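Local structure of KmHsv2 (Kluyveromyces marxianus, 3VU4) at residues A[63-68]-A[104-109]; A[22-27]-A[308-313]. The protein probably binds phosphoinositides at membranes, as a seven-bladed beta-propeller akin to the autophagy protein Atg18. One frame throughout, in Å; residues are numbered along the deposited sequence.

Contact 1 of 2, residues A[63-68]-A[104-109]. With SO4 (sulfate ion), chain I; SO4 (sulfate ion), chain C.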
# COMPACT_ATOMS: atom_id res chain seq x y z
N LYS A 63 -12.08 -6.21 -9.94
CA LYS A 63 -11.14 -6.12 -8.84
C LYS A 63 -10.39 -7.45 -8.73
O LYS A 63 -10.97 -8.52 -8.95
CB LYS A 63 -11.92 -5.82 -7.56
CG LYS A 63 -11.08 -5.71 -6.29
CD LYS A 63 -11.80 -4.82 -5.32
CE LYS A 63 -11.90 -3.42 -5.90
NZ LYS A 63 -12.84 -2.55 -5.17
N VAL A 64 -9.11 -7.39 -8.40
CA VAL A 64 -8.33 -8.61 -8.31
C VAL A 64 -7.27 -8.56 -7.19
O VAL A 64 -6.61 -7.55 -6.97
CB VAL A 64 -7.67 -8.89 -9.69
CG1 VAL A 64 -6.63 -7.81 -10.02
CG2 VAL A 64 -7.05 -10.27 -9.71
N ARG A 65 -7.14 -9.67 -6.46
CA ARG A 65 -6.19 -9.79 -5.35
C ARG A 65 -5.51 -11.15 -5.38
O ARG A 65 -6.03 -12.10 -5.97
CB ARG A 65 -6.92 -9.66 -4.01
CG ARG A 65 -7.64 -8.35 -3.79
CD ARG A 65 -6.68 -7.23 -3.46
NE ARG A 65 -7.39 -6.00 -3.18
CZ ARG A 65 -7.74 -5.11 -4.10
NH1 ARG A 65 -7.43 -5.33 -5.38
NH2 ARG A 65 -8.43 -4.03 -3.76
N MET A 66 -4.35 -11.25 -4.75
CA MET A 66 -3.67 -12.54 -4.69
C MET A 66 -3.19 -12.83 -3.27
O MET A 66 -3.02 -11.92 -2.46
CB MET A 66 -2.52 -12.60 -5.70
CG MET A 66 -1.25 -11.87 -5.34
SD MET A 66 -0.08 -11.92 -6.74
CE MET A 66 0.61 -13.58 -6.56
N LEU A 67 -3.02 -14.12 -2.96
CA LEU A 67 -2.57 -14.52 -1.63
C LEU A 67 -1.13 -15.02 -1.66
O LEU A 67 -0.87 -16.13 -2.11
CB LEU A 67 -3.47 -15.61 -1.06
CG LEU A 67 -3.03 -16.16 0.30
CD1 LEU A 67 -3.13 -15.06 1.36
CD2 LEU A 67 -3.89 -17.35 0.68
N HIS A 68 -0.21 -14.19 -1.19
CA HIS A 68 1.20 -14.55 -1.16
C HIS A 68 1.66 -15.02 -2.54
O HIS A 68 1.63 -14.26 -3.51
CB HIS A 68 1.44 -15.62 -0.11
CG HIS A 68 1.04 -15.20 1.26
ND1 HIS A 68 1.55 -14.07 1.86
CD2 HIS A 68 0.16 -15.73 2.15
CE1 HIS A 68 1.00 -13.91 3.05
NE2 HIS A 68 0.15 -14.90 3.25
N LYS A 104 -15.81 -2.86 -1.78
CA LYS A 104 -14.87 -1.74 -1.82
C LYS A 104 -13.46 -2.28 -1.58
O LYS A 104 -12.73 -2.60 -2.52
CB LYS A 104 -15.19 -0.71 -0.73
CG LYS A 104 -16.49 0.06 -0.91
CD LYS A 104 -16.63 1.08 0.22
CE LYS A 104 -17.90 1.91 0.11
NZ LYS A 104 -17.99 2.90 1.24
N ASP A 105 -13.08 -2.40 -0.31
CA ASP A 105 -11.77 -2.92 0.04
C ASP A 105 -11.81 -4.44 0.12
O ASP A 105 -12.85 -5.03 0.41
CB ASP A 105 -11.32 -2.34 1.38
CG ASP A 105 -11.20 -0.83 1.35
OD1 ASP A 105 -10.30 -0.31 0.63
OD2 ASP A 105 -12.02 -0.16 2.03
N LEU A 106 -10.67 -5.08 -0.15
CA LEU A 106 -10.56 -6.53 -0.13
C LEU A 106 -9.14 -6.96 0.24
O LEU A 106 -8.19 -6.63 -0.47
CB LEU A 106 -10.93 -7.10 -1.49
CG LEU A 106 -10.90 -8.63 -1.61
CD1 LEU A 106 -11.82 -9.23 -0.58
CD2 LEU A 106 -11.31 -9.06 -3.01
N PHE A 107 -9.02 -7.70 1.34
CA PHE A 107 -7.71 -8.18 1.82
C PHE A 107 -7.71 -9.69 2.06
O PHE A 107 -8.73 -10.28 2.41
CB PHE A 107 -7.36 -7.46 3.12
CG PHE A 107 -7.28 -5.97 2.99
CD1 PHE A 107 -6.17 -5.37 2.41
CD2 PHE A 107 -8.30 -5.17 3.45
CE1 PHE A 107 -6.08 -3.98 2.30
CE2 PHE A 107 -8.23 -3.77 3.35
CZ PHE A 107 -7.11 -3.18 2.77
N LEU A 108 -6.55 -10.31 1.88
CA LEU A 108 -6.41 -11.75 2.06
C LEU A 108 -5.20 -12.15 2.91
O LEU A 108 -4.14 -11.54 2.83
CB LEU A 108 -6.27 -12.42 0.69
CG LEU A 108 -7.36 -12.19 -0.36
CD1 LEU A 108 -6.85 -12.62 -1.72
CD2 LEU A 108 -8.61 -12.96 0.02
N SER A 109 -5.38 -13.19 3.72
CA SER A 109 -4.32 -13.75 4.55
C SER A 109 -4.62 -15.24 4.60
O SER A 109 -5.73 -15.65 4.28
CB SER A 109 -4.33 -13.14 5.96
OG SER A 109 -5.40 -13.65 6.74
S SO4 I . -0.79 -14.93 6.92
O1 SO4 I . -0.76 -16.39 7.11
O2 SO4 I . 0.57 -14.39 7.00
O3 SO4 I . -1.36 -14.62 5.60
O4 SO4 I . -1.63 -14.32 7.97
S SO4 C . -21.02 4.47 -0.41
O1 SO4 C . -21.01 3.53 0.72
O2 SO4 C . -19.77 5.25 -0.41
O3 SO4 C . -21.12 3.72 -1.67
O4 SO4 C . -22.18 5.38 -0.28
O HOH W 1 -8.63 -3.34 -0.88

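Contact 2 of 2, residues A[22-27]-A[308-313]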
# COMPACT_ATOMS: atom_id res chain seq x y z
N VAL A 22 -6.39 -1.58 -18.02
CA VAL A 22 -6.25 -2.25 -16.74
C VAL A 22 -7.44 -1.79 -15.91
O VAL A 22 -7.72 -0.60 -15.81
CB VAL A 22 -4.92 -1.84 -16.08
CG1 VAL A 22 -4.83 -2.37 -14.66
CG2 VAL A 22 -3.78 -2.36 -16.92
N THR A 23 -8.18 -2.73 -15.32
CA THR A 23 -9.34 -2.36 -14.53
C THR A 23 -9.04 -2.37 -13.03
O THR A 23 -9.83 -1.89 -12.22
CB THR A 23 -10.54 -3.30 -14.84
OG1 THR A 23 -10.11 -4.67 -14.73
CG2 THR A 23 -11.06 -3.05 -16.25
N ASP A 24 -7.88 -2.92 -12.68
CA ASP A 24 -7.45 -2.98 -11.29
C ASP A 24 -6.10 -3.67 -11.25
O ASP A 24 -5.77 -4.47 -12.13
CB ASP A 24 -8.47 -3.76 -10.44
CG ASP A 24 -8.26 -3.54 -8.94
OD1 ASP A 24 -7.96 -2.40 -8.54
OD2 ASP A 24 -8.43 -4.50 -8.17
N TYR A 25 -5.31 -3.34 -10.23
CA TYR A 25 -3.99 -3.92 -10.05
C TYR A 25 -3.62 -3.77 -8.58
O TYR A 25 -4.06 -2.84 -7.92
CB TYR A 25 -2.95 -3.21 -10.94
CG TYR A 25 -2.79 -1.73 -10.68
CD1 TYR A 25 -3.87 -0.84 -10.83
CD2 TYR A 25 -1.55 -1.20 -10.28
CE1 TYR A 25 -3.72 0.53 -10.60
CE2 TYR A 25 -1.39 0.17 -10.05
CZ TYR A 25 -2.47 1.03 -10.20
OH TYR A 25 -2.32 2.37 -9.96
N GLU A 26 -2.83 -4.71 -8.07
CA GLU A 26 -2.46 -4.67 -6.67
C GLU A 26 -1.28 -5.61 -6.42
O GLU A 26 -1.12 -6.60 -7.14
CB GLU A 26 -3.68 -5.09 -5.84
CG GLU A 26 -3.53 -4.92 -4.34
CD GLU A 26 -3.19 -3.49 -3.96
OE1 GLU A 26 -2.01 -3.11 -4.13
OE2 GLU A 26 -4.10 -2.76 -3.51
N PHE A 27 -0.46 -5.28 -5.43
CA PHE A 27 0.70 -6.10 -5.07
C PHE A 27 0.28 -7.18 -4.09
O PHE A 27 -0.75 -7.05 -3.42
CB PHE A 27 1.76 -5.23 -4.39
CG PHE A 27 2.29 -4.14 -5.25
CD1 PHE A 27 3.37 -4.36 -6.10
CD2 PHE A 27 1.69 -2.88 -5.24
CE1 PHE A 27 3.85 -3.35 -6.92
CE2 PHE A 27 2.16 -1.86 -6.05
CZ PHE A 27 3.24 -2.10 -6.90
N GLY A 308 -3.50 7.09 -12.33
CA GLY A 308 -2.96 7.12 -10.99
C GLY A 308 -1.75 6.21 -10.97
O GLY A 308 -1.10 6.04 -12.01
N CYS A 309 -1.44 5.64 -9.82
CA CYS A 309 -0.33 4.71 -9.73
C CYS A 309 -0.29 4.09 -8.35
O CYS A 309 -1.05 4.50 -7.46
CB CYS A 309 1.02 5.41 -10.02
SG CYS A 309 1.57 6.65 -8.81
N LYS A 310 0.57 3.10 -8.19
CA LYS A 310 0.76 2.41 -6.91
C LYS A 310 2.24 2.17 -6.79
O LYS A 310 2.90 1.85 -7.78
CB LYS A 310 0.01 1.07 -6.88
CG LYS A 310 -1.49 1.27 -6.80
CD LYS A 310 -2.26 0.01 -6.48
CE LYS A 310 -3.74 0.36 -6.41
NZ LYS A 310 -4.62 -0.80 -6.14
N ILE A 311 2.78 2.36 -5.60
CA ILE A 311 4.21 2.16 -5.40
C ILE A 311 4.47 1.05 -4.41
O ILE A 311 3.58 0.63 -3.66
CB ILE A 311 4.88 3.48 -4.93
CG1 ILE A 311 4.42 3.86 -3.53
CG2 ILE A 311 4.49 4.62 -5.88
CD1 ILE A 311 4.85 5.25 -3.11
N ALA A 312 5.69 0.54 -4.41
CA ALA A 312 6.06 -0.53 -3.50
C ALA A 312 7.57 -0.61 -3.38
O ALA A 312 8.28 -0.61 -4.39
CB ALA A 312 5.50 -1.86 -4.00
N TRP A 313 8.06 -0.65 -2.15
CA TRP A 313 9.49 -0.76 -1.95
C TRP A 313 9.83 -2.22 -2.19
O TRP A 313 9.05 -3.11 -1.86
CB TRP A 313 9.88 -0.36 -0.53
CG TRP A 313 9.72 1.10 -0.25
CD1 TRP A 313 8.56 1.76 0.04
CD2 TRP A 313 10.76 2.08 -0.20
NE1 TRP A 313 8.82 3.09 0.28
CE2 TRP A 313 10.16 3.31 0.14
CE3 TRP A 313 12.15 2.04 -0.40
CZ2 TRP A 313 10.90 4.49 0.27
CZ3 TRP A 313 12.88 3.21 -0.26
CH2 TRP A 313 12.25 4.42 0.07

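Contact 1 of 2, residues A[63-68]-A[104-109]
Arg65 reaches from the innermost strand of one propeller blade to that of the next, and its NE donates to the backbone O of Leu106 at 2.9 Å, with an N-H...O angle of 144° and the oxygen near the guanidinium plane. At the same edge NH2 gives a hydrogen bond to a water that also accepts from the N of Leu106, so one guanidinium serves the O of this residue directly and its N through the water. Two positions earlier Lys63 makes a comparable reach: its NZ lies 2.7 Å from the O of Lys104, in the carbonyl plane on a lone pair. Apolar contacts fill in beneath, with CG of Arg65 3.8 Å from CD2 of Leu106 and its CB against CD1 of Leu108, while CD1 of Leu67 rests on the backbone of Ser109. A bend at chi2 (-76°) turns the guanidinium back over its own strand, where NH1 donates to the O of Val64 and forms a salt bridge with Asp24. A methionine here would probably leave the Leu106 carbonyl without its donor and Asp24 without its positive mate. The strands, whose short axes approach to 7.4 Å, are thus joined by side chains and water reaching backbone atoms.

Contact 2 of 2, residues A[22-27]-A[308-313]
Lys310 crosses one face of the Tyr25 ring obliquely and has more surface buried here than any other residue of the pair. With CG anti to its carbonyl carbon (chi1 -71°) and the chain extended beyond, it carries its methylenes across the ring: CG comes within 3.4 Å of CE2 of Tyr25, and CD, offset toward the rim, makes a CH-pi contact. The ammonium ends over the same face in a cation-pi interaction, NZ standing 4.8 Å from the ring centroid and 10° off its normal. From there NZ donates to the O of Tyr25 at 2.8 Å, nearly along the C=O axis. A weak hydrogen bond, part of a salt bridge, runs from NZ to OE2 of Glu26 at 3.3 Å. Asp24, its OD2 taken up by the N of Val64, lies beyond salt-bridge range but adds a further negative charge, which would be expected to favour the charged amine. Glu26 is itself steadied by its other oxygen, OE1, which accepts from the N of Phe27.

Strands 24-27 and 310-313 are the innermost strands of the first and last four-stranded blades of a seven-bladed propeller, and their meeting closes the ring between the two ends of the chain. They run nearly parallel, 14° apart, without backbone bonds between them. Further along, Phe27 turns one ring face to Ala312, whose CB sits 3.6 Å from the centroid, almost centred over it. The edge of the same ring meets Lys310, CE2 lying 3.7 Å from CB, and Val322 of the neighbouring strand 318-323 also touches Phe27.

In the fold
Both contacts join the innermost strands of adjacent blades, and both are partly buried, neither purely core nor purely surface. Contact 2 lies deeper, its centre about 9 Å from that of the chain against about 12 Å for contact 1, and none of its touching residues is exposed, whereas contact 1 has one, Lys104. Contact 1 unites the second and third blades, close in sequence; contact 2 brings together blades from the two ends of the chain, with contact 1 nested inside the loop it closes. Asp24, on strand 24-27, ties them together through Val64 and Arg65. In each, a long basic side chain crosses to a backbone carbonyl, but contact 1 adds water and leucine packing, whereas contact 2 relies on aromatic faces and acidic partners.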